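Local coordinates for protein alpha-toxin (PDB 2VK9) that belongs to the large clostridial toxins and carries a catalytic domain of the GT-A glycosyltransferase fold, the part modelled here, at residues 174-185 and 459-467; 451-459 and 468-476. One frame throughout, in Å; residues are numbered along the deposited sequence.

Both interactions involve one connection, the loop that leads from helix 447-453 to helix 477-488. Interaction 2 closes this connection on itself and interaction 1 packs it on helix 173-195, which comes far earlier in the chain, all within the GT-A-type catalytic domain. Interaction 2 pairs the end of helix 447-453 and the residues after it, 451-459, with the later part, 468-476. Residues 460-467 bridge these two segments, and Tyr459 belongs to both interactions. The two centres lie about 15 Å apart, interaction 2 being the nearer to the middle of the chain. Ser462 ties them together: its OG is probably hydrogen-bonded to both Ser470 N and Val468 O. Chain-distant helix and local loop are thus joined through one continuous strip.

Interaction 1: 174-185 and 459-467; sequences YSDRMKLIYRYK and YLSSGFKPE
Phe464 packs against helix 173-195, meeting Met178, Ile181 and Lys185. Ile181 lays CG2 over one face of the ring, 4.0 Å from its centroid, in a CH-pi contact, while its CD1 reaches Phe464 CD1. Met178 CE packs against Phe464 CB and also meets Ser461 CB at 3.6 Å; bends at chi2 and chi3 bring the methyl to Phe464. Lys185 and Phe464 reach toward each other from opposite directions, Lys185 CE close to Phe464 CE2, and Lys185 NZ gives a weak hydrogen bond to Leu460 O. At the far end of this buried row, Leu460 CD1 lies at the edge of the Tyr182 ring, 3.6 Å from Tyr182 CD1. A loop of the catalytic domain, with a type I turn at 459-462, is laid along one side of a long helix, and Tyr426 of helix 426-440 borders both Met178 and Ser461. Arg177 marks the passage to the looser side: NH2 donates to Phe464 O (3.1 Å, 157° at the hydrogen), the oxygen lying in the guanidinium plane, while NH1 bonds Ser152 OG. Beyond it the packing thins to Pro466 CD over a face of the partly exposed Tyr174 ring, and exposed Lys465 touches Met178 CE through CB, its chain extended beyond CG.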
# COMPACT_ATOMS: atom_id res chain seq x y z
N TYR A 174 -21.14 12.43 13.02
CA TYR A 174 -20.51 11.97 11.79
C TYR A 174 -21.50 11.52 10.72
O TYR A 174 -21.19 11.60 9.53
CB TYR A 174 -19.49 10.87 12.09
CG TYR A 174 -18.42 11.28 13.07
CD1 TYR A 174 -17.38 12.12 12.68
CD2 TYR A 174 -18.42 10.82 14.37
CE1 TYR A 174 -16.38 12.50 13.57
CE2 TYR A 174 -17.43 11.18 15.27
CZ TYR A 174 -16.41 12.02 14.86
OH TYR A 174 -15.43 12.39 15.75
N SER A 175 -22.67 11.05 11.15
CA SER A 175 -23.74 10.68 10.21
C SER A 175 -24.29 11.88 9.47
O SER A 175 -24.44 11.86 8.25
CB SER A 175 -24.88 9.97 10.93
OG SER A 175 -24.45 8.73 11.45
N ASP A 176 -24.61 12.93 10.23
CA ASP A 176 -25.15 14.17 9.67
C ASP A 176 -24.08 14.94 8.91
O ASP A 176 -24.37 15.51 7.85
CB ASP A 176 -25.77 15.05 10.76
CG ASP A 176 -27.25 14.72 11.03
OD1 ASP A 176 -28.07 14.75 10.08
OD2 ASP A 176 -27.58 14.43 12.21
N ARG A 177 -22.86 14.94 9.44
CA ARG A 177 -21.73 15.61 8.79
C ARG A 177 -21.43 14.99 7.43
O ARG A 177 -21.15 15.71 6.47
CB ARG A 177 -20.48 15.59 9.66
CG ARG A 177 -19.36 16.46 9.12
CD ARG A 177 -18.15 16.50 10.03
NE ARG A 177 -17.35 15.28 9.97
CZ ARG A 177 -16.19 15.11 10.59
NH1 ARG A 177 -15.67 16.07 11.34
NH2 ARG A 177 -15.53 13.96 10.48
N MET A 178 -21.52 13.66 7.35
CA MET A 178 -21.25 12.94 6.11
C MET A 178 -22.26 13.27 5.01
O MET A 178 -21.89 13.34 3.83
CB MET A 178 -21.22 11.43 6.35
CG MET A 178 -20.90 10.58 5.11
SD MET A 178 -19.22 10.76 4.45
CE MET A 178 -18.29 10.52 5.97
N LYS A 179 -23.52 13.46 5.40
CA LYS A 179 -24.57 13.81 4.44
C LYS A 179 -24.18 15.10 3.72
O LYS A 179 -24.44 15.26 2.53
CB LYS A 179 -25.92 14.00 5.14
CG LYS A 179 -26.54 12.74 5.74
CD LYS A 179 -27.97 13.01 6.22
CE LYS A 179 -28.48 11.96 7.22
NZ LYS A 179 -29.66 12.46 8.00
N LEU A 180 -23.55 16.00 4.47
CA LEU A 180 -23.14 17.30 3.95
C LEU A 180 -21.81 17.22 3.19
O LEU A 180 -21.66 17.83 2.12
CB LEU A 180 -23.06 18.31 5.10
CG LEU A 180 -22.93 19.79 4.74
CD1 LEU A 180 -24.20 20.29 4.06
CD2 LEU A 180 -22.62 20.62 5.99
N ILE A 181 -20.85 16.47 3.75
CA ILE A 181 -19.58 16.18 3.06
C ILE A 181 -19.84 15.54 1.70
O ILE A 181 -19.18 15.90 0.72
CB ILE A 181 -18.65 15.28 3.91
CG1 ILE A 181 -18.07 16.09 5.08
CG2 ILE A 181 -17.51 14.72 3.06
CD1 ILE A 181 -17.29 15.28 6.09
N TYR A 182 -20.80 14.63 1.62
CA TYR A 182 -21.22 14.07 0.34
C TYR A 182 -21.59 15.16 -0.64
O TYR A 182 -21.12 15.15 -1.77
CB TYR A 182 -22.39 13.09 0.52
CG TYR A 182 -22.94 12.51 -0.76
CD1 TYR A 182 -22.33 11.40 -1.36
CD2 TYR A 182 -24.05 13.05 -1.39
CE1 TYR A 182 -22.83 10.86 -2.54
CE2 TYR A 182 -24.56 12.52 -2.57
CZ TYR A 182 -23.94 11.42 -3.14
OH TYR A 182 -24.42 10.88 -4.31
N ARG A 183 -22.42 16.11 -0.21
CA ARG A 183 -22.87 17.20 -1.08
C ARG A 183 -21.72 18.09 -1.58
O ARG A 183 -21.72 18.52 -2.73
CB ARG A 183 -23.92 18.06 -0.36
CG ARG A 183 -25.36 17.71 -0.70
CD ARG A 183 -26.32 18.41 0.24
NE ARG A 183 -27.71 18.12 -0.10
CZ ARG A 183 -28.68 17.88 0.79
NH1 ARG A 183 -28.41 17.88 2.10
NH2 ARG A 183 -29.92 17.62 0.37
N TYR A 184 -20.76 18.35 -0.69
CA TYR A 184 -19.58 19.12 -1.04
C TYR A 184 -18.79 18.40 -2.12
O TYR A 184 -18.45 18.99 -3.14
CB TYR A 184 -18.70 19.36 0.19
CG TYR A 184 -19.27 20.31 1.22
CD1 TYR A 184 -18.82 20.29 2.54
CD2 TYR A 184 -20.26 21.24 0.89
CE1 TYR A 184 -19.33 21.17 3.50
CE2 TYR A 184 -20.77 22.12 1.83
CZ TYR A 184 -20.31 22.08 3.14
OH TYR A 184 -20.82 22.95 4.07
N LYS A 185 -18.53 17.12 -1.88
CA LYS A 185 -17.77 16.29 -2.82
C LYS A 185 -18.47 16.22 -4.16
O LYS A 185 -17.83 16.20 -5.21
CB LYS A 185 -17.59 14.88 -2.26
CG LYS A 185 -16.67 14.80 -1.06
CD LYS A 185 -16.53 13.38 -0.57
CE LYS A 185 -15.15 13.16 0.04
NZ LYS A 185 -14.78 11.70 0.12
N TYR A 459 -16.95 3.24 0.98
CA TYR A 459 -15.82 3.85 0.27
C TYR A 459 -15.77 5.38 0.41
O TYR A 459 -14.79 5.92 0.92
CB TYR A 459 -15.83 3.42 -1.20
CG TYR A 459 -14.81 4.11 -2.09
CD1 TYR A 459 -13.44 3.83 -1.99
CD2 TYR A 459 -15.22 5.03 -3.05
CE1 TYR A 459 -12.50 4.46 -2.82
CE2 TYR A 459 -14.30 5.67 -3.89
CZ TYR A 459 -12.95 5.39 -3.76
OH TYR A 459 -12.06 6.03 -4.60
N LEU A 460 -16.83 6.07 -0.01
CA LEU A 460 -16.90 7.53 0.03
C LEU A 460 -16.69 8.10 1.41
O LEU A 460 -16.22 9.23 1.54
CB LEU A 460 -18.23 8.05 -0.49
CG LEU A 460 -18.49 8.16 -1.98
CD1 LEU A 460 -19.67 9.07 -2.17
CD2 LEU A 460 -17.30 8.69 -2.75
N SER A 461 -17.03 7.33 2.44
CA SER A 461 -16.97 7.82 3.81
C SER A 461 -15.60 7.67 4.47
O SER A 461 -15.37 8.22 5.54
CB SER A 461 -18.04 7.13 4.67
OG SER A 461 -17.89 5.72 4.65
N SER A 462 -14.71 6.92 3.82
CA SER A 462 -13.41 6.59 4.40
C SER A 462 -12.58 7.85 4.60
O SER A 462 -12.43 8.66 3.68
CB SER A 462 -12.65 5.59 3.53
OG SER A 462 -11.42 5.22 4.13
N GLY A 463 -12.07 8.02 5.81
CA GLY A 463 -11.34 9.22 6.18
C GLY A 463 -12.24 10.35 6.63
O GLY A 463 -11.76 11.35 7.15
N PHE A 464 -13.54 10.21 6.42
CA PHE A 464 -14.49 11.21 6.88
C PHE A 464 -15.40 10.66 7.99
O PHE A 464 -15.89 11.42 8.82
CB PHE A 464 -15.32 11.74 5.71
CG PHE A 464 -14.53 12.55 4.73
CD1 PHE A 464 -14.33 13.92 4.93
CD2 PHE A 464 -13.99 11.96 3.59
CE1 PHE A 464 -13.60 14.68 4.02
CE2 PHE A 464 -13.25 12.71 2.68
CZ PHE A 464 -13.06 14.07 2.89
N LYS A 465 -15.62 9.34 7.97
CA LYS A 465 -16.28 8.65 9.07
C LYS A 465 -15.22 7.92 9.95
O LYS A 465 -14.38 7.19 9.43
CB LYS A 465 -17.37 7.69 8.56
CG LYS A 465 -18.25 7.17 9.70
CD LYS A 465 -19.40 6.26 9.29
CE LYS A 465 -20.01 5.64 10.57
NZ LYS A 465 -21.02 4.57 10.30
N PRO A 466 -15.29 8.12 11.29
CA PRO A 466 -14.20 7.90 12.24
C PRO A 466 -13.42 6.58 12.15
O PRO A 466 -12.19 6.61 12.31
CB PRO A 466 -14.89 7.99 13.61
CG PRO A 466 -16.35 7.86 13.31
CD PRO A 466 -16.50 8.55 12.01
N GLU A 467 -14.10 5.46 11.90
CA GLU A 467 -13.39 4.17 11.87
C GLU A 467 -13.63 3.36 10.59
O GLU A 467 -13.74 2.13 10.63
CB GLU A 467 -13.67 3.34 13.13
CG GLU A 467 -12.51 2.42 13.54
CD GLU A 467 -12.73 1.72 14.88
OE1 GLU A 467 -12.90 2.42 15.91
OE2 GLU A 467 -12.72 0.46 14.90

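Interaction 2: 451-459 and 468-476; sequences SFYQQIIGY and VNSTVFFSG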
# COMPACT_ATOMS: atom_id res chain seq x y z
N SER A 451 -15.52 -10.26 1.79
CA SER A 451 -15.03 -9.10 2.54
C SER A 451 -14.78 -7.87 1.67
O SER A 451 -15.00 -6.74 2.11
CB SER A 451 -13.74 -9.45 3.27
OG SER A 451 -14.03 -9.83 4.61
N PHE A 452 -14.31 -8.10 0.45
CA PHE A 452 -14.04 -7.02 -0.48
C PHE A 452 -15.32 -6.29 -0.89
O PHE A 452 -15.41 -5.08 -0.71
CB PHE A 452 -13.29 -7.53 -1.71
CG PHE A 452 -13.20 -6.51 -2.81
CD1 PHE A 452 -12.26 -5.49 -2.75
CD2 PHE A 452 -14.07 -6.57 -3.90
CE1 PHE A 452 -12.17 -4.55 -3.76
CE2 PHE A 452 -13.99 -5.63 -4.91
CZ PHE A 452 -13.04 -4.61 -4.85
N TYR A 453 -16.29 -7.02 -1.44
CA TYR A 453 -17.53 -6.40 -1.91
C TYR A 453 -18.29 -5.66 -0.81
O TYR A 453 -18.97 -4.66 -1.07
CB TYR A 453 -18.43 -7.42 -2.59
CG TYR A 453 -18.05 -7.70 -4.03
CD1 TYR A 453 -17.04 -8.62 -4.33
CD2 TYR A 453 -18.70 -7.06 -5.08
CE1 TYR A 453 -16.70 -8.88 -5.66
CE2 TYR A 453 -18.36 -7.32 -6.40
CZ TYR A 453 -17.36 -8.23 -6.68
OH TYR A 453 -17.01 -8.50 -7.99
N GLN A 454 -18.16 -6.14 0.42
CA GLN A 454 -18.71 -5.46 1.59
C GLN A 454 -18.09 -4.07 1.86
O GLN A 454 -18.66 -3.28 2.63
CB GLN A 454 -18.62 -6.36 2.82
CG GLN A 454 -19.70 -7.45 2.86
CD GLN A 454 -19.41 -8.56 3.88
OE1 GLN A 454 -18.87 -8.32 4.96
NE2 GLN A 454 -19.77 -9.79 3.52
N GLN A 455 -16.95 -3.77 1.23
CA GLN A 455 -16.26 -2.49 1.45
C GLN A 455 -16.74 -1.34 0.58
O GLN A 455 -16.63 -0.17 0.97
CB GLN A 455 -14.75 -2.65 1.26
CG GLN A 455 -13.96 -2.38 2.51
CD GLN A 455 -14.47 -3.14 3.70
OE1 GLN A 455 -14.85 -4.31 3.59
NE2 GLN A 455 -14.49 -2.49 4.85
N ILE A 456 -17.28 -1.68 -0.59
CA ILE A 456 -17.73 -0.71 -1.57
C ILE A 456 -18.67 0.37 -1.01
O ILE A 456 -18.51 1.55 -1.32
CB ILE A 456 -18.39 -1.43 -2.76
CG1 ILE A 456 -17.37 -2.35 -3.46
CG2 ILE A 456 -18.97 -0.43 -3.74
CD1 ILE A 456 -18.00 -3.46 -4.29
N ILE A 457 -19.63 -0.03 -0.18
CA ILE A 457 -20.60 0.92 0.41
C ILE A 457 -19.94 2.03 1.24
O ILE A 457 -20.31 3.19 1.12
CB ILE A 457 -21.73 0.23 1.26
CG1 ILE A 457 -21.15 -0.71 2.34
CG2 ILE A 457 -22.73 -0.49 0.35
CD1 ILE A 457 -21.91 -0.65 3.71
N GLY A 458 -18.96 1.66 2.06
CA GLY A 458 -18.28 2.61 2.93
C GLY A 458 -17.07 3.29 2.30
O GLY A 458 -16.25 3.86 3.01
N TYR A 459 -16.95 3.24 0.98
CA TYR A 459 -15.82 3.85 0.27
C TYR A 459 -15.77 5.38 0.41
O TYR A 459 -14.79 5.92 0.92
CB TYR A 459 -15.83 3.42 -1.20
CG TYR A 459 -14.81 4.11 -2.09
CD1 TYR A 459 -13.44 3.83 -1.99
CD2 TYR A 459 -15.22 5.03 -3.05
CE1 TYR A 459 -12.50 4.46 -2.82
CE2 TYR A 459 -14.30 5.67 -3.89
CZ TYR A 459 -12.95 5.39 -3.76
OH TYR A 459 -12.06 6.03 -4.60
N VAL A 468 -13.69 4.06 9.46
CA VAL A 468 -13.79 3.42 8.16
C VAL A 468 -12.48 3.61 7.41
O VAL A 468 -12.07 4.74 7.13
CB VAL A 468 -14.96 3.99 7.34
CG1 VAL A 468 -15.17 3.18 6.07
CG2 VAL A 468 -16.23 4.00 8.17
N ASN A 469 -11.83 2.49 7.10
CA ASN A 469 -10.56 2.48 6.38
C ASN A 469 -10.65 1.65 5.10
O ASN A 469 -10.09 0.56 5.01
CB ASN A 469 -9.44 1.95 7.28
CG ASN A 469 -8.06 2.36 6.80
OD1 ASN A 469 -7.75 2.32 5.60
ND2 ASN A 469 -7.21 2.76 7.75
N SER A 470 -11.34 2.20 4.10
CA SER A 470 -11.64 1.47 2.88
C SER A 470 -10.46 1.12 1.97
O SER A 470 -10.49 0.09 1.29
CB SER A 470 -12.70 2.22 2.06
OG SER A 470 -14.01 1.76 2.37
N THR A 471 -9.43 1.97 1.95
CA THR A 471 -8.43 1.90 0.87
C THR A 471 -7.36 0.83 0.99
O THR A 471 -6.56 0.63 0.07
CB THR A 471 -7.79 3.27 0.59
OG1 THR A 471 -6.86 3.58 1.65
CG2 THR A 471 -8.87 4.35 0.46
N VAL A 472 -7.35 0.12 2.12
CA VAL A 472 -6.52 -1.06 2.28
C VAL A 472 -6.92 -2.11 1.24
O VAL A 472 -6.08 -2.86 0.76
CB VAL A 472 -6.64 -1.68 3.70
CG1 VAL A 472 -5.49 -2.63 3.97
CG2 VAL A 472 -6.67 -0.59 4.77
N PHE A 473 -8.22 -2.12 0.90
CA PHE A 473 -8.82 -3.11 -0.01
C PHE A 473 -8.68 -2.75 -1.49
O PHE A 473 -8.77 -3.63 -2.35
CB PHE A 473 -10.31 -3.27 0.30
CG PHE A 473 -10.60 -3.97 1.60
CD1 PHE A 473 -10.50 -3.29 2.82
CD2 PHE A 473 -11.00 -5.31 1.61
CE1 PHE A 473 -10.78 -3.94 4.04
CE2 PHE A 473 -11.28 -5.96 2.81
CZ PHE A 473 -11.17 -5.27 4.03
N PHE A 474 -8.48 -1.47 -1.78
CA PHE A 474 -8.48 -1.01 -3.17
C PHE A 474 -7.11 -0.62 -3.71
O PHE A 474 -6.82 -0.90 -4.87
CB PHE A 474 -9.48 0.13 -3.37
CG PHE A 474 -10.88 -0.23 -2.96
CD1 PHE A 474 -11.33 0.04 -1.68
CD2 PHE A 474 -11.73 -0.86 -3.86
CE1 PHE A 474 -12.62 -0.31 -1.30
CE2 PHE A 474 -13.02 -1.21 -3.48
CZ PHE A 474 -13.46 -0.94 -2.21
N SER A 475 -6.27 -0.01 -2.88
CA SER A 475 -4.94 0.42 -3.33
C SER A 475 -3.81 0.04 -2.38
O SER A 475 -2.63 0.06 -2.76
CB SER A 475 -4.93 1.93 -3.60
OG SER A 475 -5.19 2.67 -2.41
N GLY A 476 -4.17 -0.33 -1.16
CA GLY A 476 -3.20 -0.61 -0.11
C GLY A 476 -2.79 -2.06 -0.00
O GLY A 476 -3.01 -2.84 -0.93
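Aromatic contacts dominate where Phe474 meets Phe452 and Tyr459, the three forming a cluster. Tyr459 turns its edge to the face of Phe474, centroids 5.6 Å apart and planes at 65°, while its OH is hydrogen-bonded to Glu256 and Gln255. Phe452 meets Phe474 obliquely, CE1 to CE2 3.5 Å; with CG anti to the backbone N (chi1 170°), its ring swings across to the later segment although its CB sets off to the side. A second kind of contact is the flat packing of Gln455 on Phe473. CG sits over the ring face, 3.8 Å from the centroid, and the amide lies nearly parallel to the ring, the planes 8° apart, after a bend at chi2. Polar contact is sparse: Ser470 OG donates a weak hydrogen bond to Gly458 O at 3.1 Å, an oxygen that also accepts from Ser461 OG. Val468 CG1 also lies beside Gly458 O, where Gly458 brings no side chain of its own. Near the rings, Phe473 O is taken by Arg408 of helix 396-422. Segments 451-459 and 468-476 are therefore held together mainly by ring and aliphatic surfaces, with one weak hydrogen bond between them, so the contact rests on shape and burial more than on directed polar bonds.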